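Local coordinates for protein transcriptional regulator (Pyrococcus horikoshii, PDB 1UDD) that is of unknown function but is a TenA homologue of the all-helical TENA/THI-4/PQQC family, named a transcriptional regulator, at residues 17-30 / 135-147. Numbering follows the deposited sequence.
Sequences WKKIFEHPFVVQLY and PCFWSYAEIAEYH
Phe21 and Tyr146 form an offset stack, their planes 12° apart; Phe21 CB stands over the centre of the tyrosine ring, and Tyr146 CD1 lies over one face of the phenylalanine, whose edge meets Glu142 CB. Trp17 enters edge first, as a knob: its CH2 points at the face of Trp138, 3.7 Å from Trp138 CG, in an edge-to-face pair, while Ser139 CB lies over one face of the Trp17 ring, toward its rim, and Glu142 CG meets its edge at CZ3. A small serine leaves room for the indole there, and its OG turns back to Pro135 O. Trp17 NE1 is hydrogen-bonded to Ser201 OG, tying in helix 190-213. Glu142, bent at chi2 (-62°), also accepts from Trp138 NE1 through OE2. Ile143 is a knob among Ile20, Phe21, Val26 and Tyr30: CD1 reaches Ile20 CG2, and CG2 presses tightly on Val26 CG1 at 3.4 Å. The ring of Tyr30 runs past His147 CB to Ala144, whose small side chain admits the phenol; a water joins Tyr30 OH to Tyr140 O. Helix segments 17-21 and 24-30 each cross 135-146 at 54° within the all-helical TenA fold. His147 NE2 donates to Phe21 O (2.8 Å) in both the imidazole and carbonyl planes, on a lone pair. This bond implies a proton on NE2 and satisfies a buried polar pair within otherwise largely apolar helix packing.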
ATOM      1  N   TRP A  17       2.164 -30.318   6.529  1.00 26.23           N
ATOM      2  CA  TRP A  17       0.766 -30.607   6.225  1.00 24.29           C
ATOM      3  C   TRP A  17       0.350 -31.895   6.941  1.00 24.88           C
ATOM      4  O   TRP A  17      -0.782 -32.021   7.401  1.00 23.81           O
ATOM      5  CB  TRP A  17       0.540 -30.700   4.714  1.00 22.72           C
ATOM      6  CG  TRP A  17       0.357 -29.317   4.076  1.00 23.63           C
ATOM      7  CD1 TRP A  17       1.068 -28.190   4.351  1.00 21.41           C
ATOM      8  CD2 TRP A  17      -0.636 -28.940   3.111  1.00 25.51           C
ATOM      9  NE1 TRP A  17       0.577 -27.123   3.628  1.00 27.44           N
ATOM     10  CE2 TRP A  17      -0.473 -27.557   2.859  1.00 26.82           C
ATOM     11  CE3 TRP A  17      -1.653 -29.637   2.438  1.00 22.58           C
ATOM     12  CZ2 TRP A  17      -1.288 -26.857   1.963  1.00 22.55           C
ATOM     13  CZ3 TRP A  17      -2.464 -28.939   1.548  1.00 24.65           C
ATOM     14  CH2 TRP A  17      -2.273 -27.561   1.319  1.00 22.69           C
ATOM     15  N   LYS A  18       1.283 -32.838   7.061  1.00 26.55           N
ATOM     16  CA  LYS A  18       1.007 -34.076   7.769  1.00 27.55           C
ATOM     17  C   LYS A  18       0.662 -33.742   9.229  1.00 27.94           C
ATOM     18  O   LYS A  18      -0.302 -34.278   9.792  1.00 25.93           O
ATOM     19  CB  LYS A  18       2.228 -34.991   7.703  1.00 31.84           C
ATOM     20  CG  LYS A  18       2.072 -36.294   8.451  1.00 37.14           C
ATOM     21  CD  LYS A  18       3.300 -37.169   8.270  1.00 39.44           C
ATOM     22  CE  LYS A  18       3.212 -38.414   9.142  1.00 44.52           C
ATOM     23  NZ  LYS A  18       4.454 -39.221   9.024  1.00 45.33           N
ATOM     24  N   LYS A  19       1.438 -32.847   9.844  1.00 29.60           N
ATOM     25  CA  LYS A  19       1.169 -32.452  11.231  1.00 30.07           C
ATOM     26  C   LYS A  19      -0.194 -31.750  11.300  1.00 30.88           C
ATOM     27  O   LYS A  19      -0.889 -31.812  12.313  1.00 30.62           O
ATOM     28  CB  LYS A  19       2.249 -31.503  11.751  1.00 33.60           C
ATOM     29  CG  LYS A  19       3.682 -32.026  11.672  1.00 37.94           C
ATOM     30  CD  LYS A  19       4.629 -30.950  12.208  1.00 43.14           C
ATOM     31  CE  LYS A  19       6.085 -31.300  11.987  1.00 44.79           C
ATOM     32  NZ  LYS A  19       6.409 -32.607  12.604  1.00 48.09           N
ATOM     33  N   ILE A  20      -0.573 -31.070  10.225  1.00 28.54           N
ATOM     34  CA  ILE A  20      -1.878 -30.410  10.199  1.00 28.62           C
ATOM     35  C   ILE A  20      -2.977 -31.476  10.121  1.00 29.20           C
ATOM     36  O   ILE A  20      -3.974 -31.410  10.843  1.00 26.42           O
ATOM     37  CB  ILE A  20      -2.040 -29.512   8.978  1.00 25.33           C
ATOM     38  CG1 ILE A  20      -1.092 -28.315   9.080  1.00 29.05           C
ATOM     39  CG2 ILE A  20      -3.514 -29.091   8.845  1.00 20.75           C
ATOM     40  CD1 ILE A  20      -1.131 -27.376   7.860  1.00 27.69           C
ATOM     41  N   PHE A  21      -2.800 -32.454   9.237  1.00 29.51           N
ATOM     42  CA  PHE A  21      -3.812 -33.497   9.104  1.00 33.10           C
ATOM     43  C   PHE A  21      -3.989 -34.288  10.402  1.00 31.97           C
ATOM     44  O   PHE A  21      -5.090 -34.711  10.737  1.00 31.89           O
ATOM     45  CB  PHE A  21      -3.466 -34.465   7.963  1.00 32.60           C
ATOM     46  CG  PHE A  21      -3.407 -33.818   6.604  1.00 33.72           C
ATOM     47  CD1 PHE A  21      -4.334 -32.844   6.235  1.00 33.54           C
ATOM     48  CD2 PHE A  21      -2.433 -34.202   5.679  1.00 34.18           C
ATOM     49  CE1 PHE A  21      -4.294 -32.259   4.964  1.00 33.90           C
ATOM     50  CE2 PHE A  21      -2.384 -33.628   4.413  1.00 35.08           C
ATOM     51  CZ  PHE A  21      -3.316 -32.652   4.052  1.00 35.22           C
ATOM     52  N   GLU A  22      -2.903 -34.438  11.150  1.00 33.04           N
ATOM     53  CA  GLU A  22      -2.923 -35.208  12.382  1.00 33.99           C
ATOM     54  C   GLU A  22      -3.059 -34.405  13.660  1.00 35.15           C
ATOM     55  O   GLU A  22      -2.989 -34.969  14.751  1.00 35.78           O
ATOM     56  CB  GLU A  22      -1.658 -36.071  12.464  1.00 33.44           C
ATOM     57  CG  GLU A  22      -1.394 -36.848  11.192  1.00 36.37           C
ATOM     58  CD  GLU A  22      -0.215 -37.795  11.301  1.00 39.29           C
ATOM     59  OE1 GLU A  22       0.761 -37.476  12.021  1.00 41.20           O
ATOM     60  OE2 GLU A  22      -0.261 -38.854  10.644  1.00 43.56           O
ATOM     61  N   HIS A  23      -3.249 -33.097  13.543  1.00 34.29           N
ATOM     62  CA  HIS A  23      -3.392 -32.268  14.734  1.00 31.35           C
ATOM     63  C   HIS A  23      -4.644 -32.682  15.510  1.00 31.23           C
ATOM     64  O   HIS A  23      -5.717 -32.870  14.935  1.00 30.96           O
ATOM     65  CB  HIS A  23      -3.477 -30.787  14.349  1.00 29.46           C
ATOM     66  CG  HIS A  23      -3.225 -29.858  15.492  1.00 29.86           C
ATOM     67  ND1 HIS A  23      -4.186 -29.546  16.427  1.00 29.29           N
ATOM     68  CD2 HIS A  23      -2.099 -29.214  15.882  1.00 30.46           C
ATOM     69  CE1 HIS A  23      -3.666 -28.754  17.346  1.00 29.43           C
ATOM     70  NE2 HIS A  23      -2.401 -28.536  17.037  1.00 30.23           N
ATOM     71  N   PRO A  24      -4.514 -32.843  16.832  1.00 32.34           N
ATOM     72  CA  PRO A  24      -5.618 -33.237  17.712  1.00 34.42           C
ATOM     73  C   PRO A  24      -6.905 -32.469  17.445  1.00 35.34           C
ATOM     74  O   PRO A  24      -7.969 -33.067  17.283  1.00 38.66           O
ATOM     75  CB  PRO A  24      -5.059 -32.957  19.099  1.00 34.85           C
ATOM     76  CG  PRO A  24      -3.627 -33.289  18.922  1.00 38.15           C
ATOM     77  CD  PRO A  24      -3.276 -32.658  17.602  1.00 32.04           C
ATOM     78  N   PHE A  25      -6.805 -31.146  17.386  1.00 34.60           N
ATOM     79  CA  PHE A  25      -7.983 -30.324  17.139  1.00 34.74           C
ATOM     80  C   PHE A  25      -8.662 -30.734  15.838  1.00 34.33           C
ATOM     81  O   PHE A  25      -9.881 -30.922  15.793  1.00 34.77           O
ATOM     82  CB  PHE A  25      -7.608 -28.851  17.070  1.00 35.74           C
ATOM     83  CG  PHE A  25      -8.785 -27.928  17.191  1.00 36.87           C
ATOM     84  CD1 PHE A  25      -9.084 -27.324  18.406  1.00 37.41           C
ATOM     85  CD2 PHE A  25      -9.609 -27.682  16.101  1.00 36.27           C
ATOM     86  CE1 PHE A  25     -10.183 -26.491  18.530  1.00 35.47           C
ATOM     87  CE2 PHE A  25     -10.713 -26.849  16.217  1.00 33.49           C
ATOM     88  CZ  PHE A  25     -10.998 -26.253  17.433  1.00 35.57           C
ATOM     89  N   VAL A  26      -7.868 -30.873  14.782  1.00 32.01           N
ATOM     90  CA  VAL A  26      -8.399 -31.263  13.487  1.00 31.97           C
ATOM     91  C   VAL A  26      -8.985 -32.677  13.554  1.00 34.59           C
ATOM     92  O   VAL A  26     -10.144 -32.901  13.185  1.00 32.23           O
ATOM     93  CB  VAL A  26      -7.305 -31.236  12.384  1.00 28.14           C
ATOM     94  CG1 VAL A  26      -7.831 -31.887  11.126  1.00 20.30           C
ATOM     95  CG2 VAL A  26      -6.887 -29.794  12.087  1.00 30.77           C
ATOM     96  N   VAL A  27      -8.178 -33.624  14.024  1.00 35.34           N
ATOM     97  CA  VAL A  27      -8.621 -35.008  14.121  1.00 34.44           C
ATOM     98  C   VAL A  27      -9.884 -35.127  14.963  1.00 35.45           C
ATOM     99  O   VAL A  27     -10.835 -35.811  14.580  1.00 35.31           O
ATOM    100  CB  VAL A  27      -7.533 -35.909  14.727  1.00 33.01           C
ATOM    101  CG1 VAL A  27      -8.056 -37.330  14.856  1.00 36.87           C
ATOM    102  CG2 VAL A  27      -6.295 -35.890  13.855  1.00 34.00           C
ATOM    103  N   GLN A  28      -9.909 -34.446  16.100  1.00 37.02           N
ATOM    104  CA  GLN A  28     -11.078 -34.529  16.969  1.00 40.15           C
ATOM    105  C   GLN A  28     -12.307 -33.822  16.422  1.00 41.38           C
ATOM    106  O   GLN A  28     -13.440 -34.246  16.682  1.00 40.28           O
ATOM    107  CB  GLN A  28     -10.742 -33.990  18.357  1.00 41.17           C
ATOM    108  CG  GLN A  28      -9.909 -34.954  19.168  1.00 41.40           C
ATOM    109  CD  GLN A  28      -9.605 -34.431  20.548  1.00 43.00           C
ATOM    110  OE1 GLN A  28     -10.450 -33.803  21.188  1.00 46.06           O
ATOM    111  NE2 GLN A  28      -8.399 -34.698  21.023  1.00 42.83           N
ATOM    112  N   LEU A  29     -12.091 -32.759  15.656  1.00 38.50           N
ATOM    113  CA  LEU A  29     -13.209 -32.015  15.096  1.00 40.95           C
ATOM    114  C   LEU A  29     -13.903 -32.899  14.069  1.00 39.87           C
ATOM    115  O   LEU A  29     -15.130 -32.972  14.033  1.00 40.51           O
ATOM    116  CB  LEU A  29     -12.725 -30.724  14.411  1.00 41.10           C
ATOM    117  CG  LEU A  29     -13.684 -29.527  14.314  1.00 42.21           C
ATOM    118  CD1 LEU A  29     -13.063 -28.479  13.392  1.00 42.37           C
ATOM    119  CD2 LEU A  29     -15.039 -29.938  13.779  1.00 43.41           C
ATOM    120  N   TYR A  30     -13.115 -33.572  13.237  1.00 38.15           N
ATOM    121  CA  TYR A  30     -13.676 -34.425  12.199  1.00 39.31           C
ATOM    122  C   TYR A  30     -14.209 -35.760  12.704  1.00 38.29           C
ATOM    123  O   TYR A  30     -15.132 -36.318  12.119  1.00 39.69           O
ATOM    124  CB  TYR A  30     -12.659 -34.641  11.068  1.00 39.71           C
ATOM    125  CG  TYR A  30     -12.630 -33.500  10.060  1.00 39.51           C
ATOM    126  CD1 TYR A  30     -11.980 -32.292  10.345  1.00 39.32           C
ATOM    127  CD2 TYR A  30     -13.310 -33.609   8.849  1.00 39.83           C
ATOM    128  CE1 TYR A  30     -12.016 -31.218   9.439  1.00 38.47           C
ATOM    129  CE2 TYR A  30     -13.356 -32.548   7.943  1.00 39.32           C
ATOM    130  CZ  TYR A  30     -12.713 -31.356   8.241  1.00 39.65           C
ATOM    131  OH  TYR A  30     -12.804 -30.307   7.344  1.00 40.42           O
ATOM    132  N   PRO A 135      -2.294 -21.810   1.214  1.00 23.10           N
ATOM    133  CA  PRO A 135      -2.340 -22.798   2.297  1.00 19.91           C
ATOM    134  C   PRO A 135      -3.720 -22.733   2.954  1.00 20.78           C
ATOM    135  O   PRO A 135      -4.309 -23.760   3.280  1.00 21.66           O
ATOM    136  CB  PRO A 135      -1.222 -22.346   3.224  1.00 20.96           C
ATOM    137  CG  PRO A 135      -0.207 -21.736   2.240  1.00 22.62           C
ATOM    138  CD  PRO A 135      -1.094 -20.955   1.304  1.00 21.56           C
ATOM    139  N   CYS A 136      -4.242 -21.522   3.128  1.00 23.11           N
ATOM    140  CA  CYS A 136      -5.572 -21.358   3.728  1.00 24.93           C
ATOM    141  C   CYS A 136      -6.640 -22.131   2.966  1.00 24.53           C
ATOM    142  O   CYS A 136      -7.186 -23.116   3.465  1.00 24.92           O
ATOM    143  CB  CYS A 136      -5.978 -19.885   3.767  1.00 28.54           C
ATOM    144  SG  CYS A 136      -7.775 -19.647   3.950  1.00 30.12           S
ATOM    145  N   PHE A 137      -6.936 -21.682   1.753  1.00 23.12           N
ATOM    146  CA  PHE A 137      -7.961 -22.320   0.927  1.00 24.68           C
ATOM    147  C   PHE A 137      -7.709 -23.816   0.668  1.00 27.22           C
ATOM    148  O   PHE A 137      -8.597 -24.644   0.852  1.00 25.94           O
ATOM    149  CB  PHE A 137      -8.084 -21.604  -0.430  1.00 26.49           C
ATOM    150  CG  PHE A 137      -8.720 -20.235  -0.360  1.00 31.65           C
ATOM    151  CD1 PHE A 137      -7.971 -19.116  -0.017  1.00 33.59           C
ATOM    152  CD2 PHE A 137     -10.069 -20.062  -0.672  1.00 30.97           C
ATOM    153  CE1 PHE A 137      -8.557 -17.839   0.011  1.00 37.86           C
ATOM    154  CE2 PHE A 137     -10.662 -18.793  -0.647  1.00 35.09           C
ATOM    155  CZ  PHE A 137      -9.905 -17.681  -0.306  1.00 33.20           C
ATOM    156  N   TRP A 138      -6.485 -24.153   0.271  1.00 26.72           N
ATOM    157  CA  TRP A 138      -6.131 -25.528  -0.073  1.00 25.67           C
ATOM    158  C   TRP A 138      -6.110 -26.535   1.081  1.00 26.43           C
ATOM    159  O   TRP A 138      -6.708 -27.606   0.971  1.00 24.05           O
ATOM    160  CB  TRP A 138      -4.791 -25.528  -0.818  1.00 27.05           C
ATOM    161  CG  TRP A 138      -4.457 -26.795  -1.555  1.00 27.83           C
ATOM    162  CD1 TRP A 138      -5.232 -27.925  -1.673  1.00 29.56           C
ATOM    163  CD2 TRP A 138      -3.244 -27.064  -2.268  1.00 29.90           C
ATOM    164  NE1 TRP A 138      -4.569 -28.880  -2.413  1.00 26.83           N
ATOM    165  CE2 TRP A 138      -3.349 -28.378  -2.792  1.00 30.30           C
ATOM    166  CE3 TRP A 138      -2.073 -26.324  -2.513  1.00 29.00           C
ATOM    167  CZ2 TRP A 138      -2.324 -28.967  -3.551  1.00 29.30           C
ATOM    168  CZ3 TRP A 138      -1.052 -26.913  -3.271  1.00 31.93           C
ATOM    169  CH2 TRP A 138      -1.189 -28.221  -3.780  1.00 29.63           C
ATOM    170  N   SER A 139      -5.441 -26.200   2.181  1.00 25.23           N
ATOM    171  CA  SER A 139      -5.381 -27.110   3.312  1.00 23.01           C
ATOM    172  C   SER A 139      -6.757 -27.460   3.889  1.00 24.54           C
ATOM    173  O   SER A 139      -6.961 -28.572   4.336  1.00 25.33           O
ATOM    174  CB  SER A 139      -4.505 -26.534   4.427  1.00 20.48           C
ATOM    175  OG  SER A 139      -5.154 -25.469   5.097  1.00 23.25           O
ATOM    176  N   TYR A 140      -7.691 -26.515   3.895  1.00 27.22           N
ATOM    177  CA  TYR A 140      -9.017 -26.793   4.441  1.00 28.83           C
ATOM    178  C   TYR A 140      -9.736 -27.850   3.614  1.00 28.01           C
ATOM    179  O   TYR A 140     -10.496 -28.665   4.151  1.00 32.49           O
ATOM    180  CB  TYR A 140      -9.854 -25.506   4.519  1.00 27.98           C
ATOM    181  CG  TYR A 140      -9.707 -24.786   5.849  1.00 31.21           C
ATOM    182  CD1 TYR A 140      -8.460 -24.320   6.289  1.00 33.02           C
ATOM    183  CD2 TYR A 140     -10.800 -24.649   6.709  1.00 29.69           C
ATOM    184  CE1 TYR A 140      -8.314 -23.741   7.566  1.00 31.78           C
ATOM    185  CE2 TYR A 140     -10.664 -24.083   7.975  1.00 29.39           C
ATOM    186  CZ  TYR A 140      -9.427 -23.634   8.399  1.00 29.92           C
ATOM    187  OH  TYR A 140      -9.313 -23.095   9.662  1.00 28.40           O
ATOM    188  N   ALA A 141      -9.497 -27.843   2.311  1.00 27.61           N
ATOM    189  CA  ALA A 141     -10.108 -28.834   1.442  1.00 27.35           C
ATOM    190  C   ALA A 141      -9.400 -30.175   1.620  1.00 28.35           C
ATOM    191  O   ALA A 141     -10.055 -31.219   1.673  1.00 27.23           O
ATOM    192  CB  ALA A 141     -10.025 -28.382  -0.018  1.00 27.06           C
ATOM    193  N   GLU A 142      -8.065 -30.151   1.712  1.00 28.33           N
ATOM    194  CA  GLU A 142      -7.293 -31.387   1.869  1.00 28.89           C
ATOM    195  C   GLU A 142      -7.581 -32.061   3.201  1.00 28.52           C
ATOM    196  O   GLU A 142      -7.606 -33.287   3.289  1.00 26.35           O
ATOM    197  CB  GLU A 142      -5.787 -31.124   1.759  1.00 28.92           C
ATOM    198  CG  GLU A 142      -5.267 -30.890   0.369  1.00 37.42           C
ATOM    199  CD  GLU A 142      -5.458 -32.074  -0.566  1.00 37.11           C
ATOM    200  OE1 GLU A 142      -5.370 -33.238  -0.116  1.00 39.82           O
ATOM    201  OE2 GLU A 142      -5.671 -31.835  -1.772  1.00 39.36           O
ATOM    202  N   ILE A 143      -7.768 -31.255   4.242  1.00 29.31           N
ATOM    203  CA  ILE A 143      -8.067 -31.788   5.559  1.00 29.25           C
ATOM    204  C   ILE A 143      -9.395 -32.549   5.504  1.00 30.16           C
ATOM    205  O   ILE A 143      -9.485 -33.669   5.992  1.00 31.43           O
ATOM    206  CB  ILE A 143      -8.175 -30.659   6.611  1.00 29.26           C
ATOM    207  CG1 ILE A 143      -6.804 -30.011   6.852  1.00 30.05           C
ATOM    208  CG2 ILE A 143      -8.716 -31.224   7.906  1.00 29.78           C
ATOM    209  CD1 ILE A 143      -6.859 -28.772   7.785  1.00 28.63           C
ATOM    210  N   ALA A 144     -10.418 -31.939   4.908  1.00 31.43           N
ATOM    211  CA  ALA A 144     -11.730 -32.576   4.801  1.00 32.84           C
ATOM    212  C   ALA A 144     -11.607 -33.853   3.984  1.00 35.66           C
ATOM    213  O   ALA A 144     -12.121 -34.901   4.378  1.00 35.57           O
ATOM    214  CB  ALA A 144     -12.734 -31.631   4.153  1.00 34.38           C
ATOM    215  N   GLU A 145     -10.918 -33.768   2.848  1.00 35.64           N
ATOM    216  CA  GLU A 145     -10.722 -34.941   2.001  1.00 36.98           C
ATOM    217  C   GLU A 145     -10.054 -36.032   2.837  1.00 34.79           C
ATOM    218  O   GLU A 145     -10.473 -37.182   2.818  1.00 34.71           O
ATOM    219  CB  GLU A 145      -9.844 -34.573   0.795  1.00 40.31           C
ATOM    220  CG  GLU A 145      -9.481 -35.722  -0.146  1.00 42.92           C
ATOM    221  CD  GLU A 145     -10.692 -36.377  -0.786  1.00 48.14           C
ATOM    222  OE1 GLU A 145     -11.676 -35.658  -1.055  1.00 53.29           O
ATOM    223  OE2 GLU A 145     -10.652 -37.606  -1.036  1.00 49.75           O
ATOM    224  N   TYR A 146      -9.040 -35.638   3.600  1.00 32.79           N
ATOM    225  CA  TYR A 146      -8.279 -36.548   4.453  1.00 32.46           C
ATOM    226  C   TYR A 146      -9.121 -37.251   5.526  1.00 33.96           C
ATOM    227  O   TYR A 146      -8.886 -38.417   5.834  1.00 32.74           O
ATOM    228  CB  TYR A 146      -7.153 -35.778   5.151  1.00 32.16           C
ATOM    229  CG  TYR A 146      -6.147 -36.641   5.887  1.00 33.92           C
ATOM    230  CD1 TYR A 146      -4.961 -37.050   5.269  1.00 35.19           C
ATOM    231  CD2 TYR A 146      -6.369 -37.032   7.208  1.00 37.32           C
ATOM    232  CE1 TYR A 146      -4.018 -37.820   5.946  1.00 32.80           C
ATOM    233  CE2 TYR A 146      -5.435 -37.804   7.899  1.00 34.48           C
ATOM    234  CZ  TYR A 146      -4.260 -38.190   7.260  1.00 35.23           C
ATOM    235  OH  TYR A 146      -3.316 -38.915   7.950  1.00 31.11           O
ATOM    236  N   HIS A 147     -10.075 -36.529   6.109  1.00 32.93           N
ATOM    237  CA  HIS A 147     -10.926 -37.081   7.164  1.00 36.82           C
ATOM    238  C   HIS A 147     -12.364 -37.314   6.699  1.00 36.57           C
ATOM    239  O   HIS A 147     -13.283 -37.404   7.508  1.00 34.89           O
ATOM    240  CB  HIS A 147     -10.925 -36.142   8.376  1.00 38.16           C
ATOM    241  CG  HIS A 147      -9.585 -35.990   9.025  1.00 40.58           C
ATOM    242  ND1 HIS A 147      -9.002 -36.989   9.774  1.00 42.20           N
ATOM    243  CD2 HIS A 147      -8.713 -34.953   9.042  1.00 41.85           C
ATOM    244  CE1 HIS A 147      -7.832 -36.575  10.226  1.00 41.44           C
ATOM    245  NE2 HIS A 147      -7.633 -35.342   9.794  1.00 39.73           N
TER
HETATM  246  O   HOH W   1     -11.125 -28.393   6.816  1.00 26.26           O